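Local coordinates for DNA topoisomerase 2-associated protein PAT1 (Saccharomyces cerevisiae, PDB 5LMG) that activates mRNA decapping and represses translation in yeast, its C-terminal domain directly binding the decapping enzyme Dcp2 and the exonuclease Xrn1, at residues A83-D88 and V93-S98; D269-E274 and I339-K344; I138-S141 and T145-K148. The protein carries 2 engineered substitutions. All blocks are in the same frame, centred on the assembly; numbering follows the deposited sequence.

Contact 1 of 3, residues A83-D88 and V93-S98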
ATOM      1  N   ALA A  83      16.088 -10.376  21.470  1.00 53.78           N
ATOM      2  CA  ALA A  83      15.645  -9.049  21.932  1.00 53.56           C
ATOM      3  C   ALA A  83      14.429  -8.492  21.145  1.00 56.61           C
ATOM      4  O   ALA A  83      13.827  -7.510  21.580  1.00 56.49           O
ATOM      5  CB  ALA A  83      16.806  -8.065  21.889  1.00 54.10           C
ATOM      6  N   LEU A  84      14.055  -9.135  20.018  1.00 53.57           N
ATOM      7  CA  LEU A  84      12.919  -8.743  19.169  1.00 52.83           C
ATOM      8  C   LEU A  84      11.552  -9.309  19.614  1.00 59.49           C
ATOM      9  O   LEU A  84      10.516  -8.748  19.242  1.00 59.03           O
ATOM     10  CB  LEU A  84      13.177  -9.092  17.691  1.00 51.90           C
ATOM     11  CG  LEU A  84      14.284  -8.357  16.934  1.00 55.26           C
ATOM     12  CD1 LEU A  84      14.446  -8.941  15.546  1.00 55.24           C
ATOM     13  CD2 LEU A  84      13.992  -6.867  16.811  1.00 53.64           C
ATOM     14  N   HIS A  85      11.554 -10.430  20.377  1.00 58.77           N
ATOM     15  CA  HIS A  85      10.367 -11.112  20.929  1.00 59.87           C
ATOM     16  C   HIS A  85       9.325 -11.528  19.879  1.00 64.60           C
ATOM     17  O   HIS A  85       8.126 -11.371  20.124  1.00 64.78           O
ATOM     18  CB  HIS A  85       9.715 -10.254  22.042  1.00 61.14           C
ATOM     19  CG  HIS A  85      10.573 -10.078  23.251  1.00 65.32           C
ATOM     20  ND1 HIS A  85      11.672  -9.241  23.240  1.00 67.19           N
ATOM     21  CD2 HIS A  85      10.453 -10.629  24.480  1.00 68.13           C
ATOM     22  CE1 HIS A  85      12.192  -9.314  24.454  1.00 67.45           C
ATOM     23  NE2 HIS A  85      11.492 -10.139  25.236  1.00 68.31           N
ATOM     24  N   ILE A  86       9.770 -12.045  18.715  1.00 62.39           N
ATOM     25  CA  ILE A  86       8.863 -12.473  17.641  1.00 63.33           C
ATOM     26  C   ILE A  86       8.106 -13.764  18.030  1.00 71.00           C
ATOM     27  O   ILE A  86       6.889 -13.831  17.827  1.00 70.49           O
ATOM     28  CB  ILE A  86       9.587 -12.554  16.262  1.00 66.35           C
ATOM     29  CG1 ILE A  86       9.498 -11.205  15.536  1.00 66.82           C
ATOM     30  CG2 ILE A  86       9.043 -13.670  15.347  1.00 66.91           C
ATOM     31  CD1 ILE A  86      10.731 -10.488  15.500  1.00 77.66           C
ATOM     32  N   ASP A  87       8.814 -14.757  18.616  1.00 70.43           N
ATOM     33  CA  ASP A  87       8.229 -16.036  19.048  1.00 71.83           C
ATOM     34  C   ASP A  87       7.523 -15.950  20.422  1.00 78.68           C
ATOM     35  O   ASP A  87       7.030 -16.964  20.932  1.00 79.34           O
ATOM     36  CB  ASP A  87       9.281 -17.164  19.011  1.00 73.95           C
ATOM     37  CG  ASP A  87       9.751 -17.538  17.613  1.00 83.42           C
ATOM     38  OD1 ASP A  87       8.888 -17.778  16.737  1.00 82.68           O
ATOM     39  OD2 ASP A  87      10.981 -17.638  17.408  1.00 90.89           O
ATOM     40  N   ASP A  88       7.450 -14.731  20.994  1.00 75.77           N
ATOM     41  CA  ASP A  88       6.807 -14.432  22.272  1.00 76.37           C
ATOM     42  C   ASP A  88       5.275 -14.303  22.089  1.00 80.51           C
ATOM     43  O   ASP A  88       4.796 -13.361  21.448  1.00 79.64           O
ATOM     44  CB  ASP A  88       7.427 -13.155  22.871  1.00 78.09           C
ATOM     45  CG  ASP A  88       6.968 -12.807  24.269  1.00 90.67           C
ATOM     46  OD1 ASP A  88       5.855 -12.257  24.409  1.00 91.69           O
ATOM     47  OD2 ASP A  88       7.753 -13.013  25.217  1.00 97.26           O
ATOM     48  N   VAL A  93      -0.909  -8.422  22.178  1.00 64.19           N
ATOM     49  CA  VAL A  93      -0.267  -7.799  21.018  1.00 61.95           C
ATOM     50  C   VAL A  93       1.241  -8.064  21.183  1.00 63.09           C
ATOM     51  O   VAL A  93       1.826  -7.687  22.202  1.00 61.70           O
ATOM     52  CB  VAL A  93      -0.595  -6.282  20.876  1.00 65.32           C
ATOM     53  CG1 VAL A  93       0.209  -5.645  19.744  1.00 64.39           C
ATOM     54  CG2 VAL A  93      -2.089  -6.057  20.658  1.00 64.91           C
ATOM     55  N   ASN A  94       1.845  -8.765  20.205  1.00 58.20           N
ATOM     56  CA  ASN A  94       3.266  -9.136  20.217  1.00 57.48           C
ATOM     57  C   ASN A  94       4.203  -7.915  20.449  1.00 59.18           C
ATOM     58  O   ASN A  94       3.987  -6.868  19.826  1.00 57.27           O
ATOM     59  CB  ASN A  94       3.614  -9.895  18.924  1.00 57.31           C
ATOM     60  CG  ASN A  94       5.038 -10.373  18.841  1.00 76.77           C
ATOM     61  OD1 ASN A  94       5.920  -9.663  18.362  1.00 69.05           O
ATOM     62  ND2 ASN A  94       5.291 -11.597  19.279  1.00 67.69           N
ATOM     63  N   PRO A  95       5.221  -8.015  21.349  1.00 55.49           N
ATOM     64  CA  PRO A  95       6.111  -6.856  21.595  1.00 54.82           C
ATOM     65  C   PRO A  95       6.781  -6.255  20.353  1.00 54.75           C
ATOM     66  O   PRO A  95       7.019  -5.046  20.334  1.00 52.79           O
ATOM     67  CB  PRO A  95       7.136  -7.396  22.597  1.00 57.45           C
ATOM     68  CG  PRO A  95       6.430  -8.524  23.284  1.00 62.65           C
ATOM     69  CD  PRO A  95       5.599  -9.160  22.202  1.00 57.96           C
ATOM     70  N   PHE A  96       7.059  -7.080  19.312  1.00 50.24           N
ATOM     71  CA  PHE A  96       7.649  -6.595  18.061  1.00 48.87           C
ATOM     72  C   PHE A  96       6.680  -5.644  17.335  1.00 52.30           C
ATOM     73  O   PHE A  96       7.115  -4.610  16.833  1.00 51.28           O
ATOM     74  CB  PHE A  96       8.099  -7.748  17.146  1.00 49.66           C
ATOM     75  CG  PHE A  96       8.667  -7.288  15.825  1.00 49.98           C
ATOM     76  CD1 PHE A  96       9.971  -6.806  15.738  1.00 52.83           C
ATOM     77  CD2 PHE A  96       7.895  -7.320  14.668  1.00 51.23           C
ATOM     78  CE1 PHE A  96      10.492  -6.366  14.522  1.00 53.13           C
ATOM     79  CE2 PHE A  96       8.417  -6.884  13.448  1.00 53.73           C
ATOM     80  CZ  PHE A  96       9.715  -6.413  13.383  1.00 51.96           C
ATOM     81  N   ILE A  97       5.377  -6.003  17.295  1.00 48.95           N
ATOM     82  CA  ILE A  97       4.305  -5.214  16.680  1.00 48.48           C
ATOM     83  C   ILE A  97       4.204  -3.847  17.368  1.00 51.60           C
ATOM     84  O   ILE A  97       4.106  -2.835  16.678  1.00 49.75           O
ATOM     85  CB  ILE A  97       2.951  -5.998  16.627  1.00 51.65           C
ATOM     86  CG1 ILE A  97       3.041  -7.244  15.703  1.00 51.99           C
ATOM     87  CG2 ILE A  97       1.738  -5.109  16.266  1.00 51.73           C
ATOM     88  CD1 ILE A  97       3.174  -6.977  14.153  1.00 56.83           C
ATOM     89  N   SER A  98       4.277  -3.817  18.708  1.00 49.40           N
ATOM     90  CA  SER A  98       4.240  -2.560  19.469  1.00 49.39           C
ATOM     91  C   SER A  98       5.479  -1.687  19.254  1.00 52.28           C
ATOM     92  O   SER A  98       5.341  -0.461  19.222  1.00 50.36           O
ATOM     93  CB  SER A  98       4.010  -2.826  20.948  1.00 53.28           C
ATOM     94  OG  SER A  98       2.623  -3.026  21.168  1.00 60.72           O
TER
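The loop 83-88 lies against the start of helix 95-99, Leu84 CA 5.8 Å from Phe96 CA and Asp88 CA 6.7 Å from Asn94 CA, the residue just before the helix. Asn94 does most of the polar work. Its ND2 donates to His85 O at 3.0 Å, arriving in the plane of that carbonyl although the oxygen lies tilted out of the Asn94 amide plane. Weaker, more bent bonds run from the same nitrogen to Ile86 O and Asp88 O, the latter 2.8 Å from ND2. Asn94 is also the N-cap residue: its OD1 accepts from Phe96 N at 3.0 Å, the nitrogen standing above the carbonyl plane. CG of Asn94 stands anti to its own N (chi1 -178°), which lets one amide serve both the helix start and the loop. An alanine at this position would probably leave Phe96 N uncapped and three loop carbonyls without their shared donor.

Apolar contacts flank this amide. Ile86 CD1 sits over one face of the Phe96 ring, 4.1 Å from its centroid, a CH-pi contact shifted toward the rim. Leu84 CD2 lies 4.2 Å from Phe96 CD1, the two side chains running alongside each other, and His85 CB packs on Pro95 CB and CG. The polar Leu84 O approaches the edge of the Phe96 ring. Around this buried turn, helix 48-70 packs on Leu84, His85 and Pro95, helix 118-130 on Ile86 and Phe96, and helix 103-114 on Leu84 and Phe96.

Contact 2 of 3, residues D269-E274 and I339-K344. With EDO (1,2-ethanediol), chain H.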
ATOM      1  N   ASP A 269      -1.118  19.689  -0.886  1.00 53.32           N
ATOM      2  CA  ASP A 269      -1.422  18.983  -2.129  1.00 53.75           C
ATOM      3  C   ASP A 269      -2.595  19.693  -2.807  1.00 56.55           C
ATOM      4  O   ASP A 269      -3.592  20.014  -2.149  1.00 55.18           O
ATOM      5  CB  ASP A 269      -1.767  17.495  -1.873  1.00 56.37           C
ATOM      6  CG  ASP A 269      -0.675  16.656  -1.217  1.00 67.56           C
ATOM      7  OD1 ASP A 269       0.515  16.854  -1.552  1.00 68.18           O
ATOM      8  OD2 ASP A 269      -1.019  15.751  -0.426  1.00 72.95           O
ATOM      9  N   LYS A 270      -2.458  19.965  -4.109  1.00 53.78           N
ATOM     10  CA  LYS A 270      -3.496  20.626  -4.912  1.00 54.43           C
ATOM     11  C   LYS A 270      -4.542  19.597  -5.366  1.00 58.26           C
ATOM     12  O   LYS A 270      -5.723  19.929  -5.519  1.00 57.33           O
ATOM     13  CB  LYS A 270      -2.880  21.399  -6.099  1.00 56.81           C
ATOM     14  CG  LYS A 270      -1.678  22.297  -5.740  1.00 63.68           C
ATOM     15  CD  LYS A 270      -2.016  23.397  -4.727  1.00 71.83           C
ATOM     16  CE  LYS A 270      -0.782  24.061  -4.169  1.00 75.51           C
ATOM     17  NZ  LYS A 270      -1.116  24.981  -3.053  1.00 83.48           N
ATOM     18  N   PHE A 271      -4.096  18.340  -5.533  1.00 54.80           N
ATOM     19  CA  PHE A 271      -4.900  17.163  -5.877  1.00 55.19           C
ATOM     20  C   PHE A 271      -4.472  16.015  -4.977  1.00 57.48           C
ATOM     21  O   PHE A 271      -3.285  15.886  -4.686  1.00 57.08           O
ATOM     22  CB  PHE A 271      -4.715  16.769  -7.353  1.00 57.55           C
ATOM     23  CG  PHE A 271      -5.396  17.704  -8.316  1.00 60.26           C
ATOM     24  CD1 PHE A 271      -6.759  17.593  -8.573  1.00 64.88           C
ATOM     25  CD2 PHE A 271      -4.687  18.725  -8.935  1.00 63.24           C
ATOM     26  CE1 PHE A 271      -7.399  18.485  -9.439  1.00 66.31           C
ATOM     27  CE2 PHE A 271      -5.326  19.612  -9.806  1.00 66.74           C
ATOM     28  CZ  PHE A 271      -6.676  19.487 -10.049  1.00 65.34           C
ATOM     29  N   MET A 272      -5.425  15.191  -4.520  1.00 54.50           N
ATOM     30  CA  MET A 272      -5.115  14.039  -3.674  1.00 54.20           C
ATOM     31  C   MET A 272      -4.464  12.963  -4.549  1.00 56.28           C
ATOM     32  O   MET A 272      -5.000  12.642  -5.610  1.00 56.88           O
ATOM     33  CB  MET A 272      -6.388  13.508  -2.989  1.00 56.72           C
ATOM     34  CG  MET A 272      -6.127  12.454  -1.940  1.00 59.95           C
ATOM     35  SD  MET A 272      -5.455  13.145  -0.409  1.00 63.79           S
ATOM     36  CE  MET A 272      -5.636  11.746   0.658  1.00 60.03           C
ATOM     37  N   ASP A 273      -3.284  12.462  -4.146  1.00 51.30           N
ATOM     38  CA  ASP A 273      -2.591  11.415  -4.906  1.00 50.48           C
ATOM     39  C   ASP A 273      -3.299  10.073  -4.664  1.00 50.95           C
ATOM     40  O   ASP A 273      -3.248   9.533  -3.553  1.00 49.98           O
ATOM     41  CB  ASP A 273      -1.097  11.337  -4.541  1.00 52.23           C
ATOM     42  CG  ASP A 273      -0.225  10.535  -5.501  1.00 66.12           C
ATOM     43  OD1 ASP A 273      -0.778   9.727  -6.281  1.00 66.60           O
ATOM     44  OD2 ASP A 273       1.013  10.695  -5.449  1.00 73.82           O
ATOM     45  N   GLU A 274      -3.983   9.561  -5.701  1.00 46.03           N
ATOM     46  CA  GLU A 274      -4.704   8.292  -5.611  1.00 45.22           C
ATOM     47  C   GLU A 274      -4.113   7.209  -6.528  1.00 45.61           C
ATOM     48  O   GLU A 274      -4.772   6.180  -6.773  1.00 41.64           O
ATOM     49  CB  GLU A 274      -6.218   8.496  -5.828  1.00 46.63           C
ATOM     50  CG  GLU A 274      -6.861   9.247  -4.668  1.00 56.90           C
ATOM     51  CD  GLU A 274      -8.368   9.191  -4.508  1.00 71.91           C
ATOM     52  OE1 GLU A 274      -9.079   9.074  -5.530  1.00 62.01           O
ATOM     53  OE2 GLU A 274      -8.841   9.327  -3.357  1.00 67.88           O
ATOM     54  N   ILE A 339      -1.021  20.694 -16.917  1.00 43.49           N
ATOM     55  CA  ILE A 339      -0.619  19.619 -17.838  1.00 43.89           C
ATOM     56  C   ILE A 339      -0.109  18.396 -17.063  1.00 46.93           C
ATOM     57  O   ILE A 339      -0.491  17.272 -17.408  1.00 45.02           O
ATOM     58  CB  ILE A 339       0.392  20.115 -18.924  1.00 47.78           C
ATOM     59  CG1 ILE A 339      -0.232  21.237 -19.795  1.00 48.77           C
ATOM     60  CG2 ILE A 339       0.908  18.951 -19.811  1.00 48.44           C
ATOM     61  CD1 ILE A 339       0.770  22.115 -20.589  1.00 54.07           C
ATOM     62  N   TYR A 340       0.739  18.623 -16.018  1.00 43.32           N
ATOM     63  CA  TYR A 340       1.301  17.576 -15.161  1.00 42.46           C
ATOM     64  C   TYR A 340       0.194  16.778 -14.460  1.00 43.74           C
ATOM     65  O   TYR A 340       0.225  15.550 -14.488  1.00 40.39           O
ATOM     66  CB  TYR A 340       2.313  18.137 -14.140  1.00 43.78           C
ATOM     67  CG  TYR A 340       2.612  17.186 -13.000  1.00 46.11           C
ATOM     68  CD1 TYR A 340       3.468  16.099 -13.177  1.00 47.50           C
ATOM     69  CD2 TYR A 340       2.028  17.361 -11.747  1.00 47.98           C
ATOM     70  CE1 TYR A 340       3.725  15.201 -12.139  1.00 46.86           C
ATOM     71  CE2 TYR A 340       2.276  16.469 -10.703  1.00 49.46           C
ATOM     72  CZ  TYR A 340       3.123  15.389 -10.905  1.00 57.42           C
ATOM     73  OH  TYR A 340       3.377  14.513  -9.881  1.00 62.56           O
ATOM     74  N   ASN A 341      -0.758  17.486 -13.825  1.00 40.62           N
ATOM     75  CA  ASN A 341      -1.873  16.866 -13.117  1.00 40.19           C
ATOM     76  C   ASN A 341      -2.863  16.175 -14.058  1.00 42.61           C
ATOM     77  O   ASN A 341      -3.369  15.103 -13.718  1.00 41.82           O
ATOM     78  CB  ASN A 341      -2.544  17.857 -12.178  1.00 39.53           C
ATOM     79  CG  ASN A 341      -1.735  18.014 -10.923  1.00 50.38           C
ATOM     80  OD1 ASN A 341      -1.671  17.106 -10.086  1.00 49.72           O
ATOM     81  ND2 ASN A 341      -1.030  19.132 -10.803  1.00 40.25           N
ATOM     82  N   LYS A 342      -3.053  16.722 -15.270  1.00 39.83           N
ATOM     83  CA  LYS A 342      -3.921  16.123 -16.294  1.00 39.78           C
ATOM     84  C   LYS A 342      -3.339  14.775 -16.764  1.00 43.47           C
ATOM     85  O   LYS A 342      -4.041  13.760 -16.738  1.00 41.69           O
ATOM     86  CB  LYS A 342      -4.116  17.084 -17.478  1.00 41.44           C
ATOM     87  CG  LYS A 342      -5.026  16.544 -18.588  1.00 45.37           C
ATOM     88  CD  LYS A 342      -4.844  17.320 -19.887  1.00 50.63           C
ATOM     89  CE  LYS A 342      -3.551  16.975 -20.590  1.00 55.61           C
ATOM     90  NZ  LYS A 342      -3.450  17.628 -21.918  1.00 60.54           N
ATOM     91  N   GLU A 343      -2.050  14.769 -17.143  1.00 41.56           N
ATOM     92  CA  GLU A 343      -1.343  13.572 -17.617  1.00 41.33           C
ATOM     93  C   GLU A 343      -1.229  12.508 -16.535  1.00 42.72           C
ATOM     94  O   GLU A 343      -1.308  11.318 -16.841  1.00 40.96           O
ATOM     95  CB  GLU A 343       0.030  13.934 -18.197  1.00 42.70           C
ATOM     96  CG  GLU A 343      -0.074  14.670 -19.529  1.00 54.58           C
ATOM     97  CD  GLU A 343       1.216  15.155 -20.165  1.00 71.87           C
ATOM     98  OE1 GLU A 343       2.264  15.185 -19.476  1.00 59.41           O
ATOM     99  OE2 GLU A 343       1.168  15.544 -21.354  1.00 73.12           O
ATOM    100  N   LYS A 344      -1.100  12.943 -15.265  1.00 39.46           N
ATOM    101  CA  LYS A 344      -1.011  12.055 -14.113  1.00 39.09           C
ATOM    102  C   LYS A 344      -2.304  11.223 -14.005  1.00 42.52           C
ATOM    103  O   LYS A 344      -2.214  10.002 -13.881  1.00 40.54           O
ATOM    104  CB  LYS A 344      -0.742  12.844 -12.818  1.00 40.76           C
ATOM    105  CG  LYS A 344      -0.549  11.934 -11.606  1.00 51.39           C
ATOM    106  CD  LYS A 344      -0.191  12.693 -10.333  1.00 57.19           C
ATOM    107  CE  LYS A 344       0.114  11.758  -9.182  1.00 62.26           C
ATOM    108  NZ  LYS A 344      -1.073  10.967  -8.750  1.00 68.77           N
TER
HETATM  109  C1  EDO H 804     -12.717  10.377  -4.795  1.00 66.28           C
HETATM  110  O1  EDO H 804     -11.997   9.698  -5.814  1.00 65.04           O
HETATM  111  C2  EDO H 804     -12.803   9.472  -3.544  1.00 67.62           C
HETATM  112  O2  EDO H 804     -11.528   9.319  -2.912  1.00 65.39           O
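Phe271 brings CD2 of its ring obliquely up to the amide of Asn341, and this is the close-packed half of the contact. CD2 of Phe271 comes 3.6 Å from Asn341 OD1 and equally near its CG, ring and amide planes standing 40° apart. The amide's nitrogen is engaged within its own helix, Asn341 ND2 donating to Ser337 O. Leu314 of helix 290-322 touches both Phe271 and Asn341.

The pair ties the connection between helices 257-267 and 275-286 to the long helix 329-355, in a largely helical domain whose family belongs to the TPR clan, consistent with stacked helices.

On the solvent side, at exposed Asp273, one salt bridge replaces the packing. Lys344 NZ reaches Asp273 OD1 at 2.8 Å, coming from above the carboxylate plane, 71° out of it. The lysine chain is extended as far as CE and bends only at its last torsion (chi4 -65°), turning NZ onto the aspartate. Both partners are shared: Asp273 OD1 also accepts from Ala275 N, and Lys344 NZ makes a second salt bridge with Asp348. Past this pair Glu274 turns away from the helix, its OE2 2.7 Å from O2 of a 1,2-ethanediol probably left by the crystallisation liquor.

Contact 3 of 3, residues I138-S141 and T145-K148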
ATOM      1  N   ILE A 138      -1.591   1.065  10.793  1.00 41.72           N
ATOM      2  CA  ILE A 138      -2.794   0.715  10.035  1.00 40.67           C
ATOM      3  C   ILE A 138      -3.953   1.547  10.577  1.00 43.90           C
ATOM      4  O   ILE A 138      -4.674   2.161   9.795  1.00 42.47           O
ATOM      5  CB  ILE A 138      -3.056  -0.819  10.092  1.00 43.17           C
ATOM      6  CG1 ILE A 138      -1.943  -1.610   9.338  1.00 43.00           C
ATOM      7  CG2 ILE A 138      -4.478  -1.186   9.628  1.00 43.96           C
ATOM      8  CD1 ILE A 138      -1.875  -1.488   7.758  1.00 46.88           C
ATOM      9  N   ILE A 139      -4.099   1.599  11.911  1.00 42.56           N
ATOM     10  CA  ILE A 139      -5.148   2.375  12.586  1.00 43.36           C
ATOM     11  C   ILE A 139      -4.997   3.877  12.246  1.00 45.41           C
ATOM     12  O   ILE A 139      -5.988   4.513  11.908  1.00 44.34           O
ATOM     13  CB  ILE A 139      -5.205   2.039  14.111  1.00 47.66           C
ATOM     14  CG1 ILE A 139      -5.634   0.556  14.315  1.00 49.04           C
ATOM     15  CG2 ILE A 139      -6.160   2.981  14.881  1.00 49.16           C
ATOM     16  CD1 ILE A 139      -5.026  -0.143  15.504  1.00 58.45           C
ATOM     17  N   LEU A 140      -3.751   4.400  12.220  1.00 42.10           N
ATOM     18  CA  LEU A 140      -3.457   5.794  11.883  1.00 41.73           C
ATOM     19  C   LEU A 140      -3.708   6.150  10.429  1.00 43.71           C
ATOM     20  O   LEU A 140      -4.056   7.290  10.146  1.00 43.22           O
ATOM     21  CB  LEU A 140      -2.004   6.170  12.261  1.00 41.50           C
ATOM     22  CG  LEU A 140      -1.702   6.280  13.760  1.00 46.92           C
ATOM     23  CD1 LEU A 140      -0.226   6.597  13.988  1.00 48.02           C
ATOM     24  CD2 LEU A 140      -2.624   7.305  14.453  1.00 48.20           C
ATOM     25  N   SER A 141      -3.443   5.220   9.507  1.00 39.79           N
ATOM     26  CA  SER A 141      -3.599   5.443   8.068  1.00 39.40           C
ATOM     27  C   SER A 141      -4.991   5.066   7.524  1.00 41.84           C
ATOM     28  O   SER A 141      -5.239   5.236   6.328  1.00 41.38           O
ATOM     29  CB  SER A 141      -2.489   4.741   7.285  1.00 41.41           C
ATOM     30  OG  SER A 141      -2.529   3.343   7.517  1.00 42.83           O
ATOM     31  N   THR A 145     -10.769   4.628  11.108  1.00 44.58           N
ATOM     32  CA  THR A 145     -10.328   4.726  12.505  1.00 44.42           C
ATOM     33  C   THR A 145      -9.655   6.071  12.849  1.00 47.91           C
ATOM     34  O   THR A 145      -9.687   6.473  14.012  1.00 48.51           O
ATOM     35  CB  THR A 145      -9.450   3.537  12.895  1.00 49.51           C
ATOM     36  OG1 THR A 145      -8.442   3.362  11.908  1.00 49.93           O
ATOM     37  CG2 THR A 145     -10.253   2.247  13.090  1.00 48.40           C
ATOM     38  N   THR A 146      -9.042   6.745  11.853  1.00 42.92           N
ATOM     39  CA  THR A 146      -8.380   8.053  12.014  1.00 42.56           C
ATOM     40  C   THR A 146      -8.873   9.010  10.889  1.00 45.98           C
ATOM     41  O   THR A 146      -8.174   9.191   9.880  1.00 43.71           O
ATOM     42  CB  THR A 146      -6.846   7.883  12.113  1.00 47.39           C
ATOM     43  OG1 THR A 146      -6.542   6.890  13.091  1.00 46.06           O
ATOM     44  CG2 THR A 146      -6.119   9.193  12.486  1.00 46.49           C
ATOM     45  N   PRO A 147     -10.101   9.582  11.017  1.00 44.35           N
ATOM     46  CA  PRO A 147     -10.611  10.453   9.945  1.00 43.68           C
ATOM     47  C   PRO A 147      -9.913  11.805   9.861  1.00 45.95           C
ATOM     48  O   PRO A 147      -9.910  12.411   8.796  1.00 44.64           O
ATOM     49  CB  PRO A 147     -12.099  10.585  10.272  1.00 46.05           C
ATOM     50  CG  PRO A 147     -12.167  10.435  11.752  1.00 51.48           C
ATOM     51  CD  PRO A 147     -11.091   9.443  12.112  1.00 46.83           C
ATOM     52  N   LYS A 148      -9.297  12.261  10.969  1.00 43.90           N
ATOM     53  CA  LYS A 148      -8.584  13.543  11.018  1.00 44.12           C
ATOM     54  C   LYS A 148      -7.127  13.349  11.511  1.00 48.29           C
ATOM     55  O   LYS A 148      -6.797  13.768  12.629  1.00 48.03           O
ATOM     56  CB  LYS A 148      -9.362  14.561  11.886  1.00 46.10           C
ATOM     57  CG  LYS A 148     -10.759  14.929  11.375  1.00 57.23           C
ATOM     58  CD  LYS A 148     -10.733  15.792  10.116  1.00 70.38           C
ATOM     59  CE  LYS A 148     -12.122  16.078   9.596  1.00 88.50           C
ATOM     60  NZ  LYS A 148     -12.094  16.669   8.230  1.00100.66           N
TER
HETATM   61  O   HOH W   1      -5.935   8.278   8.489  1.00 43.75           O
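Thr145 and Thr146 both hand their hydroxyl protons to the carbonyl oxygen of Ile139, in helix 136-141. The two bonds are equal in length, 2.7 Å from Thr145 OG1 to Ile139 O and 2.7 Å from Thr146 OG1 to the same oxygen, yet they arrive differently. Thr145 OG1 lies in the plane of the carbonyl, on a lone pair; Thr146 OG1 stands above that plane, 41° out of it. In Thr145 the hydroxyl sits between its own N and carbonyl carbon (chi1 49°), whereas in Thr146 it is swung anti to the carbonyl carbon (chi1 -50°), and these different rotations bring both oxygens onto one acceptor.

The two threonine hydroxyls of the loop that follows thus bond back to one helix carbonyl, tying the loop to the helix it leaves. The loop then leads on to helix 151-174, whose Gln153 touches both Leu140 and Thr146.

Water extends the polar link: one molecule lies 2.7 Å from Leu140 O and 2.8 Å from Thr146 O, within hydrogen-bonding distance of both, so it can link them.

Van der Waals contact is lighter. Ile139 CG2 lies 3.9 Å from Thr145 CB, the side chains crossing at about a right angle, and Thr146 CB makes a carbon-to-oxygen approach to Leu140 O at 3.5 Å. Phe196 of helix 194-197 also touches Thr145.

Overall arrangement
The three contacts are strung along the chain without touching. Contact 1 comes first, contact 3 follows, and contact 2 is last. Contacts 1 and 2 lie on opposite sides of the chain's centre, their centres 40 Å apart; contact 3 stands 23 Å from each, centre to centre, with nearest atoms about 8 Å from contact 1 and about 9 Å from contact 2. Contacts 1 and 3 each join a loop to a helix close by in sequence, whereas contact 2 bridges segments with 64 residues between them. A magnesium ion lies about 12 Å from the Ile86 side chain, and an ethanediol, probably from the crystallisation liquor, beside Glu274.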